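Local atomic coordinates of galactokinase (Bifidobacterium longum subsp. infantis ATCC 15697 = JCM 1222 = DSM 20088, PDB entry 6TEQ), a protein that probably phosphorylates galactose at its anomeric hydroxyl with ATP, as a GHMP-family kinase, and binds 2-deoxy-2-fluoro-galactose in its sugar pocket. Residues Ser17-Leu22 with Glu32-Ala37; Gly109-Leu114 with Asp120-Phe125; Cys255-Lys260 with Glu294-Arg299. All coordinates share one frame; numbering follows the deposited sequence.

Contact 1 of 3, residues Ser17-Leu22 with Glu32-Ala37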
loop_
_atom_site.group_PDB
_atom_site.type_symbol
_atom_site.label_atom_id
_atom_site.label_comp_id
_atom_site.label_asym_id
_atom_site.label_seq_id
_atom_site.Cartn_x
_atom_site.Cartn_y
_atom_site.Cartn_z
ATOM N N SER A 17 -20.875 -11.947 3.324
ATOM C CA SER A 17 -21.512 -13.263 3.005
ATOM C C SER A 17 -20.413 -14.324 2.780
ATOM O O SER A 17 -20.427 -15.412 3.368
ATOM C CB SER A 17 -22.465 -13.112 1.835
ATOM O OG SER A 17 -23.133 -14.300 1.631
ATOM N N GLN A 18 -19.396 -13.987 2.013
ATOM C CA GLN A 18 -18.365 -14.958 1.600
ATOM C C GLN A 18 -17.419 -15.279 2.751
ATOM O O GLN A 18 -17.020 -16.453 2.926
ATOM C CB GLN A 18 -17.625 -14.405 0.381
ATOM C CG GLN A 18 -18.464 -14.448 -0.889
ATOM C CD GLN A 18 -17.776 -13.803 -2.070
ATOM O OE1 GLN A 18 -16.612 -14.039 -2.291
ATOM N NE2 GLN A 18 -18.561 -13.194 -2.949
ATOM N N ALA A 19 -17.012 -14.275 3.526
ATOM C CA ALA A 19 -16.104 -14.477 4.672
ATOM C C ALA A 19 -16.830 -15.294 5.724
ATOM O O ALA A 19 -16.217 -16.235 6.295
ATOM C CB ALA A 19 -15.663 -13.162 5.227
ATOM N N THR A 20 -18.114 -15.008 5.925
ATOM C CA THR A 20 -18.923 -15.728 6.952
ATOM C C THR A 20 -19.073 -17.193 6.540
ATOM O O THR A 20 -18.848 -18.047 7.348
ATOM C CB THR A 20 -20.262 -15.060 7.197
ATOM O OG1 THR A 20 -20.058 -13.709 7.628
ATOM C CG2 THR A 20 -21.018 -15.817 8.262
ATOM N N LYS A 21 -19.435 -17.449 5.288
ATOM C CA LYS A 21 -19.614 -18.818 4.783
ATOM C C LYS A 21 -18.280 -19.593 4.904
ATOM O O LYS A 21 -18.284 -20.775 5.303
ATOM C CB LYS A 21 -20.151 -18.763 3.344
ATOM C CG LYS A 21 -20.289 -20.117 2.633
ATOM C CD LYS A 21 -21.141 -20.035 1.408
ATOM C CE LYS A 21 -21.179 -21.267 0.500
ATOM N NZ LYS A 21 -20.824 -22.535 1.166
ATOM N N LEU A 22 -17.144 -19.014 4.521
ATOM C CA LEU A 22 -15.873 -19.746 4.606
ATOM C C LEU A 22 -15.590 -20.059 6.082
ATOM O O LEU A 22 -15.062 -21.136 6.419
ATOM C CB LEU A 22 -14.750 -18.927 3.983
ATOM C CG LEU A 22 -13.369 -19.541 4.041
ATOM C CD1 LEU A 22 -13.330 -20.845 3.286
ATOM C CD2 LEU A 22 -12.349 -18.614 3.415
ATOM N N GLU A 32 -17.499 -14.108 15.437
ATOM C CA GLU A 32 -17.978 -12.985 16.296
ATOM C C GLU A 32 -18.384 -11.806 15.417
ATOM O O GLU A 32 -19.332 -11.116 15.759
ATOM C CB GLU A 32 -16.900 -12.577 17.293
ATOM C CG GLU A 32 -17.397 -11.440 18.166
ATOM C CD GLU A 32 -16.620 -11.179 19.430
ATOM O OE1 GLU A 32 -15.927 -12.136 19.912
ATOM O OE2 GLU A 32 -16.694 -9.996 19.897
ATOM N N GLY A 33 -17.724 -11.589 14.271
ATOM C CA GLY A 33 -18.133 -10.563 13.315
ATOM C C GLY A 33 -17.260 -10.683 12.061
ATOM O O GLY A 33 -16.435 -11.624 11.960
ATOM N N VAL A 34 -17.341 -9.689 11.211
ATOM C CA VAL A 34 -16.533 -9.540 10.001
ATOM C C VAL A 34 -15.998 -8.119 9.996
ATOM O O VAL A 34 -16.813 -7.180 10.246
ATOM C CB VAL A 34 -17.341 -9.865 8.748
ATOM C CG1 VAL A 34 -16.534 -9.673 7.500
ATOM C CG2 VAL A 34 -17.914 -11.291 8.753
ATOM N N TRP A 35 -14.679 -8.037 9.764
ATOM C CA TRP A 35 -14.015 -6.760 9.564
ATOM C C TRP A 35 -13.436 -6.724 8.154
ATOM O O TRP A 35 -13.389 -7.761 7.517
ATOM C CB TRP A 35 -13.004 -6.510 10.653
ATOM C CG TRP A 35 -13.614 -6.462 12.032
ATOM C CD1 TRP A 35 -13.796 -5.337 12.766
ATOM C CD2 TRP A 35 -14.072 -7.547 12.867
ATOM N NE1 TRP A 35 -14.276 -5.654 14.005
ATOM C CE2 TRP A 35 -14.464 -6.982 14.102
ATOM C CE3 TRP A 35 -14.143 -8.937 12.714
ATOM C CZ2 TRP A 35 -15.050 -7.735 15.131
ATOM C CZ3 TRP A 35 -14.590 -9.701 13.761
ATOM C CH2 TRP A 35 -15.077 -9.100 14.948
ATOM N N ALA A 36 -13.042 -5.550 7.693
ATOM C CA ALA A 36 -12.406 -5.463 6.371
ATOM C C ALA A 36 -11.482 -4.283 6.311
ATOM O O ALA A 36 -11.645 -3.341 7.082
ATOM C CB ALA A 36 -13.428 -5.429 5.264
ATOM N N ALA A 37 -10.422 -4.459 5.518
ATOM C CA ALA A 37 -9.473 -3.373 5.258
ATOM C C ALA A 37 -9.240 -3.316 3.772
ATOM O O ALA A 37 -9.143 -4.370 3.094
ATOM C CB ALA A 37 -8.222 -3.592 6.050
#

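Contact 2 of 3, residues Gly109-Leu114 with Asp120-Phe125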
loop_
_atom_site.group_PDB
_atom_site.type_symbol
_atom_site.label_atom_id
_atom_site.label_comp_id
_atom_site.label_asym_id
_atom_site.label_seq_id
_atom_site.Cartn_x
_atom_site.Cartn_y
_atom_site.Cartn_z
ATOM N N GLY A 109 0.999 -12.962 12.983
ATOM C CA GLY A 109 2.052 -12.030 13.454
ATOM C C GLY A 109 1.442 -10.761 14.033
ATOM O O GLY A 109 2.060 -10.122 14.874
ATOM N N VAL A 110 0.229 -10.431 13.654
ATOM C CA VAL A 110 -0.486 -9.258 14.238
ATOM C C VAL A 110 -0.844 -9.517 15.704
ATOM O O VAL A 110 -0.486 -8.675 16.560
ATOM C CB VAL A 110 -1.738 -8.889 13.433
ATOM C CG1 VAL A 110 -2.465 -7.780 14.172
ATOM C CG2 VAL A 110 -1.337 -8.501 11.989
ATOM N N ALA A 111 -1.397 -10.677 16.010
ATOM C CA ALA A 111 -1.670 -11.063 17.409
ATOM C C ALA A 111 -0.354 -11.077 18.212
ATOM O O ALA A 111 -0.304 -10.529 19.329
ATOM C CB ALA A 111 -2.464 -12.317 17.454
ATOM N N TRP A 112 0.682 -11.691 17.647
ATOM C CA TRP A 112 2.038 -11.723 18.252
ATOM C C TRP A 112 2.512 -10.305 18.552
ATOM O O TRP A 112 3.106 -10.026 19.694
ATOM C CB TRP A 112 2.954 -12.475 17.316
ATOM C CG TRP A 112 4.394 -12.403 17.666
ATOM C CD1 TRP A 112 5.029 -13.228 18.545
ATOM C CD2 TRP A 112 5.394 -11.534 17.105
ATOM N NE1 TRP A 112 6.353 -12.898 18.615
ATOM C CE2 TRP A 112 6.607 -11.892 17.727
ATOM C CE3 TRP A 112 5.406 -10.503 16.145
ATOM C CZ2 TRP A 112 7.812 -11.264 17.432
ATOM C CZ3 TRP A 112 6.609 -9.930 15.810
ATOM C CH2 TRP A 112 7.780 -10.261 16.492
ATOM N N ALA A 113 2.397 -9.419 17.564
ATOM C CA ALA A 113 2.883 -8.028 17.742
ATOM C C ALA A 113 2.089 -7.333 18.839
ATOM O O ALA A 113 2.676 -6.634 19.665
ATOM C CB ALA A 113 2.816 -7.245 16.439
ATOM N N LEU A 114 0.783 -7.507 18.896
ATOM C CA LEU A 114 -0.019 -6.901 19.991
ATOM C C LEU A 114 0.441 -7.468 21.350
ATOM O O LEU A 114 0.595 -6.700 22.280
ATOM C CB LEU A 114 -1.490 -7.157 19.737
ATOM C CG LEU A 114 -2.065 -6.413 18.496
ATOM C CD1 LEU A 114 -3.474 -6.891 18.135
ATOM C CD2 LEU A 114 -2.102 -4.901 18.757
ATOM N N ASP A 120 -1.762 -8.154 26.776
ATOM C CA ASP A 120 -1.770 -9.549 27.338
ATOM C C ASP A 120 -3.177 -10.174 27.223
ATOM O O ASP A 120 -3.295 -11.410 27.343
ATOM C CB ASP A 120 -1.304 -9.554 28.796
ATOM C CG ASP A 120 -2.126 -8.633 29.672
ATOM O OD1 ASP A 120 -3.286 -8.979 29.974
ATOM O OD2 ASP A 120 -1.631 -7.559 30.003
ATOM N N LYS A 121 -4.223 -9.365 26.995
ATOM C CA LYS A 121 -5.611 -9.865 26.808
ATOM C C LYS A 121 -5.702 -10.590 25.457
ATOM O O LYS A 121 -6.576 -11.455 25.306
ATOM C CB LYS A 121 -6.644 -8.731 26.846
ATOM N N VAL A 122 -4.809 -10.297 24.505
ATOM C CA VAL A 122 -4.892 -10.901 23.146
ATOM C C VAL A 122 -4.383 -12.335 23.227
ATOM O O VAL A 122 -3.173 -12.562 23.456
ATOM C CB VAL A 122 -4.085 -10.092 22.113
ATOM C CG1 VAL A 122 -4.075 -10.766 20.723
ATOM C CG2 VAL A 122 -4.613 -8.678 22.064
ATOM N N LYS A 123 -5.281 -13.255 23.008
ATOM C CA LYS A 123 -5.001 -14.708 22.918
ATOM C C LYS A 123 -5.228 -15.127 21.452
ATOM O O LYS A 123 -5.127 -14.308 20.498
ATOM C CB LYS A 123 -5.900 -15.483 23.898
ATOM C CG LYS A 123 -5.928 -15.023 25.341
ATOM C CD LYS A 123 -4.566 -15.075 25.930
ATOM C CE LYS A 123 -4.417 -14.513 27.327
ATOM N NZ LYS A 123 -5.017 -15.409 28.333
ATOM N N GLY A 124 -5.582 -16.382 21.250
ATOM C CA GLY A 124 -5.722 -16.982 19.930
ATOM C C GLY A 124 -6.904 -16.477 19.182
ATOM O O GLY A 124 -7.755 -15.677 19.729
ATOM N N PHE A 125 -7.075 -17.038 17.994
ATOM C CA PHE A 125 -8.269 -16.725 17.203
ATOM C C PHE A 125 -8.398 -17.703 16.029
ATOM O O PHE A 125 -7.426 -18.340 15.604
ATOM C CB PHE A 125 -8.263 -15.282 16.702
ATOM C CG PHE A 125 -7.160 -14.942 15.744
ATOM C CD1 PHE A 125 -5.934 -14.546 16.221
ATOM C CD2 PHE A 125 -7.365 -14.953 14.377
ATOM C CE1 PHE A 125 -4.922 -14.152 15.352
ATOM C CE2 PHE A 125 -6.343 -14.616 13.508
ATOM C CZ PHE A 125 -5.124 -14.236 13.979
#

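Contact 3 of 3, residues Cys255-Lys260 with Glu294-Arg299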
loop_
_atom_site.group_PDB
_atom_site.type_symbol
_atom_site.label_atom_id
_atom_site.label_comp_id
_atom_site.label_asym_id
_atom_site.label_seq_id
_atom_site.Cartn_x
_atom_site.Cartn_y
_atom_site.Cartn_z
ATOM N N CYS A 255 19.430 3.926 1.046
ATOM C CA CYS A 255 19.002 5.211 1.622
ATOM C C CYS A 255 19.589 5.371 3.029
ATOM O O CYS A 255 19.994 6.507 3.364
ATOM C CB CYS A 255 17.496 5.328 1.689
ATOM S SG CYS A 255 16.791 5.454 0.027
ATOM N N GLU A 256 19.529 4.314 3.859
ATOM C CA GLU A 256 20.054 4.437 5.230
ATOM C C GLU A 256 21.537 4.802 5.189
ATOM O O GLU A 256 21.995 5.605 6.069
ATOM C CB GLU A 256 19.754 3.087 5.962
ATOM C CG GLU A 256 18.271 2.814 6.234
ATOM C CD GLU A 256 17.976 1.389 6.695
ATOM O OE1 GLU A 256 18.940 0.605 6.933
ATOM O OE2 GLU A 256 16.779 1.036 6.848
ATOM N N GLU A 257 22.335 4.215 4.309
ATOM C CA GLU A 257 23.780 4.532 4.269
ATOM C C GLU A 257 23.874 6.006 3.844
ATOM O O GLU A 257 24.519 6.807 4.504
ATOM C CB GLU A 257 24.515 3.606 3.301
ATOM C CG GLU A 257 25.965 4.014 3.082
ATOM C CD GLU A 257 26.898 3.677 4.238
ATOM O OE1 GLU A 257 26.387 3.373 5.345
ATOM O OE2 GLU A 257 28.136 3.656 4.022
ATOM N N ALA A 258 23.151 6.382 2.798
ATOM C CA ALA A 258 23.200 7.779 2.341
ATOM C C ALA A 258 23.032 8.713 3.542
ATOM O O ALA A 258 23.804 9.684 3.714
ATOM C CB ALA A 258 22.126 8.004 1.313
ATOM N N ALA A 259 22.058 8.420 4.375
ATOM C CA ALA A 259 21.730 9.294 5.527
ATOM C C ALA A 259 22.881 9.290 6.534
ATOM O O ALA A 259 23.229 10.377 7.074
ATOM C CB ALA A 259 20.438 8.854 6.136
ATOM N N LYS A 260 23.472 8.112 6.720
ATOM C CA LYS A 260 24.681 7.987 7.567
ATOM C C LYS A 260 25.780 8.882 6.967
ATOM O O LYS A 260 26.424 9.639 7.755
ATOM C CB LYS A 260 25.117 6.517 7.711
ATOM C CG LYS A 260 26.281 6.262 8.672
ATOM C CD LYS A 260 26.830 4.844 8.632
ATOM C CE LYS A 260 27.836 4.499 9.729
ATOM N NZ LYS A 260 28.901 5.521 9.878
ATOM N N GLU A 294 27.751 6.497 -7.437
ATOM C CA GLU A 294 26.925 7.085 -8.523
ATOM C C GLU A 294 25.484 6.585 -8.444
ATOM O O GLU A 294 24.581 7.357 -8.788
ATOM C CB GLU A 294 27.591 6.852 -9.881
ATOM C CG GLU A 294 28.922 7.585 -10.035
ATOM C CD GLU A 294 28.919 9.081 -10.279
ATOM O OE1 GLU A 294 27.854 9.673 -10.408
ATOM O OE2 GLU A 294 30.016 9.659 -10.428
ATOM N N THR A 295 25.270 5.348 -8.015
ATOM C CA THR A 295 23.928 4.781 -7.741
ATOM C C THR A 295 23.335 5.477 -6.527
ATOM O O THR A 295 22.128 5.850 -6.554
ATOM C CB THR A 295 24.007 3.270 -7.636
ATOM O OG1 THR A 295 24.484 2.771 -8.898
ATOM C CG2 THR A 295 22.690 2.690 -7.190
ATOM N N MET A 296 24.109 5.664 -5.458
ATOM C CA MET A 296 23.565 6.321 -4.245
ATOM C C MET A 296 23.113 7.756 -4.566
ATOM O O MET A 296 22.030 8.188 -4.078
ATOM C CB MET A 296 24.602 6.303 -3.119
ATOM C CG MET A 296 24.031 6.723 -1.803
ATOM S SD MET A 296 25.197 6.725 -0.515
ATOM C CE MET A 296 25.408 4.967 -0.289
ATOM N N LYS A 297 23.784 8.453 -5.465
ATOM C CA LYS A 297 23.398 9.841 -5.837
ATOM C C LYS A 297 22.012 9.788 -6.482
ATOM O O LYS A 297 21.164 10.596 -6.177
ATOM C CB LYS A 297 24.373 10.482 -6.850
ATOM C CG LYS A 297 25.779 10.707 -6.370
ATOM C CD LYS A 297 26.630 11.243 -7.540
ATOM C CE LYS A 297 28.122 11.314 -7.358
ATOM N NZ LYS A 297 28.491 12.323 -6.390
ATOM N N LYS A 298 21.826 8.832 -7.362
ATOM C CA LYS A 298 20.566 8.638 -8.065
ATOM C C LYS A 298 19.445 8.380 -7.044
ATOM O O LYS A 298 18.318 8.950 -7.198
ATOM C CB LYS A 298 20.699 7.534 -9.110
ATOM C CG LYS A 298 21.525 7.760 -10.352
ATOM C CD LYS A 298 21.423 6.505 -11.264
ATOM C CE LYS A 298 22.056 6.642 -12.601
ATOM N NZ LYS A 298 22.076 5.274 -13.180
ATOM N N ARG A 299 19.636 7.441 -6.131
ATOM C CA ARG A 299 18.604 7.121 -5.123
ATOM C C ARG A 299 18.226 8.378 -4.323
ATOM O O ARG A 299 17.027 8.613 -4.131
ATOM C CB ARG A 299 19.016 6.024 -4.165
ATOM C CG ARG A 299 19.511 4.732 -4.788
ATOM C CD ARG A 299 18.550 4.140 -5.790
ATOM N NE ARG A 299 18.942 2.829 -6.225
ATOM C CZ ARG A 299 19.224 2.421 -7.481
ATOM N NH1 ARG A 299 19.113 3.234 -8.534
ATOM N NH2 ARG A 299 19.622 1.166 -7.672
#

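Contact 1 of 3, residues Ser17-Leu22 with Glu32-Ala37
One valine receives both helix side chains here, and its closest partner across the contact is a hydroxyl oxygen rather than a carbon: Thr20 OG1 lies 3.4 Å from Val34 CG2. The side chains of Thr20 and Val34 approach at a slant. With OG1 anti to the carbonyl carbon (chi1 -59°), the threonine keeps its hydroxyl beside its own backbone N, where it is hydrogen-bonded to Val16 O one turn earlier in helix 12-27. The other branch of the valine, CG1, stands anti to the backbone N and faces the methyl of the residue just before the threonine, with Ala19 CB 4.3 Å from Val34 CG1. The nearest CA pair, Ala19 CA and Val34 CA, is 7.3 Å apart, and side chains alone make the contact between helix and strand. Just before Val34, Glu32 and Gly33 both face Leu68 in a classic beta bulge, while Val34 itself bonds through its backbone to Glu415 and Ala416. Helix 12-27 thus packs on the sheet of the N-terminal GHMP kinase domain, and Trp35 packs against helix 141-156. No hydrogen bond joins helix to strand: the threonine oxygen is satisfied within its own helix, and what joins them is van der Waals contact, with Ala19 and Val34 buried and Thr20 partly so.

Contact 2 of 3, residues Gly109-Leu114 with Asp120-Phe125
The shortest hydrogen bond within the two segments, 2.8 Å from Ala113 N to Gly109 O, belongs to the helix turn that carries Ala111 and Leu114 against Val122 and Phe125; no hydrogen bond crosses between the two segments. The unit is a helix-loop-strand connection of the GHMP kinase N-terminal domain, in which the chain leaves helix 105-116, turns back along it, and enters sheet strand 125-131 at Phe125. Val122 sits against the helix with both branches in use. CG1, anti to the backbone N (chi1 176°), meets the alanine methyl, Val122 CG1 lying 4.0 Å from Ala111 CB. Val122 CG2 reaches the next turn, 4.2 Å from Leu114 CB. The carbonyl of Val122 is bonded to Arg115 NH2, a polar tie from the same helix to the returning loop. Leu153 of helix 141-156 touches both Ala111 and Phe125, adding to this apolar patch from another helix, and Val76 and Val78 of strand 75-80 also pack on the phenylalanine. Its CG lies between the backbone N and the carbonyl carbon (chi1 64°), which brings the rim of the ring round to the helix. There the alanine methyl lies close to the ring plane, at the edge, with Ala111 CB 3.7 Å from Phe125 CE1.

Contact 3 of 3, residues Cys255-Lys260 with Glu294-Arg299
Met296 reaches across from the first turn of helix 294-318 and ends on Ala258 and Glu257 of helix 247-262. Its CB points toward the other helix, and the chain leaves it extended, CG anti to the backbone N (chi1 -170°) and chi2 also near 180°, so that the thioether is carried straight across to the other helix. CG is the first atom to touch, with Met296 CG 3.9 Å from Ala258 CB. The sulfur goes deeper and lies against the alanine backbone as well as its methyl: Met296 SD is 3.6 Å from Ala258 CA and 3.8 Å from Ala258 CB. A bend at chi3 (-72°) then turns the terminal methyl aside to the aliphatic part of Glu257; the two side chains cross at about a right angle. Met296 CE lies 3.5 Å from Glu257 CG, though the detail of this contact is less certain because Glu257 is modelled in two conformers. The small alanine is what lets the sulfur come so near the helix backbone; the nearest CA atoms, Ala258 CA and Met296 CA, are 6.8 Å apart. Shortening Met296 to an alanine would probably open a gap beside Ala258, where the sulfur now lies. One turn on, Arg299 sets out toward the same helix but bends off to a salt bridge with Glu341; Thr295 CG2 lies over the centre of one guanidinium face. Ala258 also meets Val300, and Cys255 meets Val303, so the interface continues along both helices. Since Met296 touches Thr254 and Ile261 in addition to Glu257 and Ala258, it enters a hole lined by residues spaced three and four apart, the knob-into-hole arrangement of packed alpha helices.

The three contacts follow one another along the chain, each closing before the next opens. Contacts 1 and 2 share the mixed sheet of the N-terminal GHMP kinase domain: strands 33-42 and 125-131 both pair with strand 54-70, and helix 141-156 touches residues of both contacts. Their centres are about 19 Å apart, with nearest atoms about 9 Å apart. Contact 3 joins two helices away from that sheet; its centre lies about 44 Å from that of contact 1, on the opposite side of the chain's centre, and about 37 Å from that of contact 2. None touches another, so each packs a separate part of the fold, two within the sheet-based region and one in the helical region.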